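Putative glutathione-regulated potassium-efflux system protein KefB (Vibrio parahaemolyticus RIMD 2210633, PDB 3C85) probably serves as a monovalent cation:proton antiporter for potassium efflux, of which this piece is the nucleotide-binding TrkA-N domain. Local coordinates at residues Q77-R80 / S81-R84; L123-L126 / Q127-N130. All coordinates share one frame; numbering follows the deposited sequence. Where two conformers were deposited one is given.

Interaction 1: residues Q77-R80 / S81-R84; sequences QQHR and SEGR
With CG of Gln-78 turned away from the backbone N (chi1 179°) and the chain bent at chi2, the amide reaches forward, one turn on, to Glu-82, whose extended side chain comes to meet it. Gln-78 NE2 donates to Glu-82 OE2 at 2.5 Å; the oxygen lies in the amide plane but is met on its anti side, out of the carboxylate plane. The other oxygen, Glu-82 OE1, takes Arg-84 NH1 in a salt bridge of 2.7 Å. Arg-84 NH1 also lies at the edge of the His-79 ring, the ring and guanidinium planes almost perpendicular, and makes a weak hydrogen bond to His-79 ND1. The helix ends in a Schellman motif: Gly-83 N bonds to Arg-80 O (2.9 Å) and Arg-84 N to His-79 O (3.0 Å), with Gly-83 at positive phi. Ser-81 OG shares Gln-78 O with Glu-82 N, approaching on a lone pair. His-79 NE2 bonds to Met-47 O, within what looks like a Rossmann-type glycine-rich turn, and its side chain lies about 5 Å from those of the AMP-binding residues Glu-70 and Arg-72. Arg-84 NE pairs with Asp-56, joining the end of helix 73-81 to helix 49-62 just before strand 86-88.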
loop_
_atom_site.group_PDB
_atom_site.type_symbol
_atom_site.label_atom_id
_atom_site.label_comp_id
_atom_site.label_asym_id
_atom_site.label_seq_id
_atom_site.Cartn_x
_atom_site.Cartn_y
_atom_site.Cartn_z
ATOM N N GLN A 77 6.020 14.329 -18.167
ATOM C CA GLN A 77 5.261 14.549 -19.405
ATOM C C GLN A 77 4.130 13.526 -19.569
ATOM O O GLN A 77 3.000 13.879 -19.950
ATOM C CB GLN A 77 6.215 14.479 -20.610
ATOM C CG GLN A 77 5.643 15.027 -21.910
ATOM C CD GLN A 77 6.467 14.610 -23.121
ATOM O OE1 GLN A 77 7.328 13.727 -23.027
ATOM N NE2 GLN A 77 6.181 15.212 -24.276
ATOM N N GLN A 78 4.427 12.253 -19.296
ATOM C CA GLN A 78 3.383 11.224 -19.387
ATOM C C GLN A 78 2.238 11.538 -18.405
ATOM O O GLN A 78 1.084 11.522 -18.808
ATOM C CB GLN A 78 3.978 9.817 -19.214
ATOM C CG GLN A 78 2.982 8.674 -19.263
ATOM C CD GLN A 78 2.243 8.559 -20.585
ATOM O OE1 GLN A 78 2.810 8.814 -21.664
ATOM N NE2 GLN A 78 0.964 8.162 -20.516
ATOM N N HIS A 79 2.554 11.899 -17.150
ATOM C CA HIS A 79 1.512 12.353 -16.215
ATOM C C HIS A 79 0.679 13.527 -16.735
ATOM O O HIS A 79 -0.561 13.524 -16.604
ATOM C CB HIS A 79 2.125 12.755 -14.872
ATOM C CG HIS A 79 2.445 11.601 -13.987
ATOM N ND1 HIS A 79 1.498 10.676 -13.602
ATOM C CD2 HIS A 79 3.593 11.253 -13.355
ATOM C CE1 HIS A 79 2.056 9.784 -12.805
ATOM N NE2 HIS A 79 3.323 10.121 -12.624
ATOM N N ARG A 80 1.345 14.535 -17.309
ATOM C CA ARG A 80 0.592 15.665 -17.897
ATOM C C ARG A 80 -0.316 15.237 -19.084
ATOM O O ARG A 80 -1.453 15.709 -19.179
ATOM C CB ARG A 80 1.523 16.823 -18.283
ATOM C CG ARG A 80 2.197 17.491 -17.094
ATOM C CD ARG A 80 3.004 18.726 -17.520
ATOM N NE ARG A 80 4.088 18.411 -18.453
ATOM C CZ ARG A 80 5.342 18.143 -18.092
ATOM N NH1 ARG A 80 5.685 18.107 -16.805
ATOM N NH2 ARG A 80 6.256 17.890 -19.026
ATOM N N SER A 81 0.129 14.292 -19.921
ATOM C CA SER A 81 -0.715 13.809 -21.031
ATOM C C SER A 81 -1.940 13.077 -20.497
ATOM O O SER A 81 -2.956 13.007 -21.191
ATOM C CB SER A 81 0.055 12.890 -21.998
ATOM O OG SER A 81 0.208 11.603 -21.405
ATOM N N GLU A 82 -1.837 12.568 -19.261
ATOM C CA GLU A 82 -2.933 11.902 -18.562
ATOM C C GLU A 82 -3.798 12.877 -17.716
ATOM O O GLU A 82 -4.714 12.448 -17.034
ATOM C CB GLU A 82 -2.415 10.713 -17.720
ATOM C CG GLU A 82 -1.899 9.533 -18.559
ATOM C CD GLU A 82 -1.069 8.478 -17.781
ATOM O OE1 GLU A 82 -1.060 8.426 -16.533
ATOM O OE2 GLU A 82 -0.401 7.677 -18.438
ATOM N N GLY A 83 -3.522 14.175 -17.773
ATOM C CA GLY A 83 -4.360 15.170 -17.088
ATOM C C GLY A 83 -3.899 15.553 -15.683
ATOM O O GLY A 83 -4.530 16.400 -15.030
ATOM N N ARG A 84 -2.798 14.958 -15.211
ATOM C CA ARG A 84 -2.290 15.235 -13.863
ATOM C C ARG A 84 -1.380 16.491 -13.839
ATOM O O ARG A 84 -0.649 16.739 -14.794
ATOM C CB ARG A 84 -1.528 14.033 -13.323
ATOM C CG ARG A 84 -2.364 12.780 -13.105
ATOM C CD ARG A 84 -1.571 11.759 -12.277
ATOM N NE ARG A 84 -2.301 10.503 -12.245
ATOM C CZ ARG A 84 -2.163 9.539 -13.148
ATOM N NH1 ARG A 84 -1.289 9.669 -14.134
ATOM N NH2 ARG A 84 -2.902 8.440 -13.062
HETATM O O HOH W 1 -1.565 18.290 -17.260
#

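Interaction 2: residues L123-L126 / Q127-N130; sequences LEQL and QRRN
Gln-125 lies side by side with Arg-128 and with Arg-129, pointing the same way as each, at the end of helix 116-128 and the residue beyond it. Gln-125 is buried, and its chain, bent at chi2 (-54°), brings the amide oxygen OE1 to the edge of the Arg-128 guanidinium, 3.8 Å from Arg-128 NE, with the two planes nearly perpendicular. The placement of OE1 against Arg-129 is doubtful, because the modelled approach is too short, and no bond is claimed. The aliphatic part of Arg-129 packs on the helix end, its CD 3.2 Å from Gln-125 O, which also accepts Arg-129 N at 3.3 Å. Tight packing belongs to buried Leu-123, Gln-125 and Leu-126; the solvent side carries Glu-124, Gln-127 and Arg-128. There Gln-127 runs extended alongside the preceding turn, and aliphatic parts of Gln-127 and Arg-128 lie on backbone carbonyls, while the Glu-124 side chain stays more distant. A Schellman motif closes the helix: Asn-130, at positive phi, takes the C-prime place, with Asn-130 N bonded to Gln-127 O and Tyr-131 N to Leu-126 O. Within the beta-alpha-beta unit, Leu-123 and Leu-126 pack against the sheet, touching Leu-111 and Val-109 of strand 108-111 and Ile-135 of strand 134-139, whereas Gln-125 and Arg-129 meet Trp-97 of helix 94-98.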
loop_
_atom_site.group_PDB
_atom_site.type_symbol
_atom_site.label_atom_id
_atom_site.label_comp_id
_atom_site.label_asym_id
_atom_site.label_seq_id
_atom_site.Cartn_x
_atom_site.Cartn_y
_atom_site.Cartn_z
ATOM N N LEU A 123 12.588 16.780 3.092
ATOM C CA LEU A 123 12.101 17.321 4.359
ATOM C C LEU A 123 12.987 18.464 4.879
ATOM O O LEU A 123 12.479 19.507 5.310
ATOM C CB LEU A 123 11.973 16.202 5.388
ATOM C CG LEU A 123 11.705 16.539 6.864
ATOM C CD1 LEU A 123 10.310 17.096 7.065
ATOM C CD2 LEU A 123 11.918 15.295 7.698
ATOM N N GLU A 124 14.305 18.263 4.841
ATOM C CA GLU A 124 15.261 19.321 5.214
ATOM C C GLU A 124 15.093 20.597 4.373
ATOM O O GLU A 124 15.194 21.723 4.891
ATOM C CB GLU A 124 16.704 18.806 5.073
ATOM C CG GLU A 124 17.062 17.719 6.087
ATOM C CD GLU A 124 18.488 17.152 5.926
ATOM O OE1 GLU A 124 19.189 17.588 4.979
ATOM O OE2 GLU A 124 18.909 16.285 6.750
ATOM N N GLN A 125 14.841 20.432 3.076
ATOM C CA GLN A 125 14.710 21.594 2.203
ATOM C C GLN A 125 13.466 22.382 2.586
ATOM O O GLN A 125 13.493 23.611 2.654
ATOM C CB GLN A 125 14.672 21.175 0.727
ATOM C CG GLN A 125 15.991 20.690 0.180
ATOM C CD GLN A 125 17.117 21.689 0.407
ATOM O OE1 GLN A 125 16.981 22.875 0.118
ATOM N NE2 GLN A 125 18.240 21.204 0.915
ATOM N N LEU A 126 12.392 21.657 2.873
ATOM C CA LEU A 126 11.118 22.247 3.257
ATOM C C LEU A 126 11.220 22.963 4.598
ATOM O O LEU A 126 10.575 23.990 4.814
ATOM C CB LEU A 126 10.091 21.127 3.338
ATOM C CG LEU A 126 8.585 21.344 3.410
ATOM C CD1 LEU A 126 8.071 22.206 2.267
ATOM C CD2 LEU A 126 7.932 19.970 3.372
ATOM N N GLN A 127 12.024 22.405 5.500
ATOM C CA GLN A 127 12.260 22.997 6.820
ATOM C C GLN A 127 13.101 24.264 6.770
ATOM O O GLN A 127 12.874 25.223 7.533
ATOM C CB GLN A 127 12.910 21.991 7.745
ATOM C CG GLN A 127 11.939 20.942 8.159
ATOM C CD GLN A 127 12.591 19.777 8.836
ATOM O OE1 GLN A 127 11.932 19.057 9.564
ATOM N NE2 GLN A 127 13.888 19.567 8.585
ATOM N N ARG A 128 14.062 24.306 5.864
ATOM C CA ARG A 128 14.850 25.513 5.819
ATOM C C ARG A 128 14.226 26.668 5.022
ATOM O O ARG A 128 14.731 27.797 5.062
ATOM C CB ARG A 128 16.321 25.230 5.532
ATOM C CG ARG A 128 16.662 24.763 4.191
ATOM C CD ARG A 128 18.113 24.316 4.218
ATOM N NE ARG A 128 18.790 24.684 2.979
ATOM C CZ ARG A 128 19.532 25.776 2.825
ATOM N NH1 ARG A 128 19.721 26.612 3.843
ATOM N NH2 ARG A 128 20.102 26.026 1.648
ATOM N N ARG A 129 13.111 26.390 4.344
ATOM C CA ARG A 129 12.248 27.442 3.791
ATOM C C ARG A 129 11.092 27.780 4.731
ATOM O O ARG A 129 10.182 28.491 4.334
ATOM C CB ARG A 129 11.683 27.036 2.423
ATOM C CG ARG A 129 12.566 27.418 1.237
ATOM C CD ARG A 129 13.631 26.380 0.992
ATOM N NE ARG A 129 14.715 26.851 0.124
ATOM C CZ ARG A 129 15.731 26.068 -0.242
ATOM N NH1 ARG A 129 15.765 24.804 0.190
ATOM N NH2 ARG A 129 16.691 26.527 -1.040
ATOM N N ASN A 130 11.129 27.250 5.952
ATOM C CA ASN A 130 10.121 27.529 6.996
ATOM C C ASN A 130 8.650 27.211 6.700
ATOM O O ASN A 130 7.757 27.890 7.192
ATOM C CB ASN A 130 10.240 28.976 7.519
ATOM C CG ASN A 130 11.527 29.212 8.266
ATOM O OD1 ASN A 130 12.430 29.890 7.772
ATOM N ND2 ASN A 130 11.630 28.634 9.461
#

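How the interactions relate
From the N terminus, interaction 1 comes first, where helix 73-81 turns toward strand 86-88; interaction 2 follows at the end of helix 116-128, before strand 134-139. Each closes only a local turn, and the two lie in series, neither nesting nor crossing. Their centres are 28 Å apart and their nearest atoms about 19 Å, so they do not touch. Both finish a helix of the Rossmann-type TrkA-N domain with a Schellman motif, yet in different halves of the parallel sheet: 77-84 leads to strand 86-88 at one edge of the sheet and ties to helix 49-62, while 123-130 is the end of the helix that connects strands 108-111 and 134-139 and packs against helix 94-98.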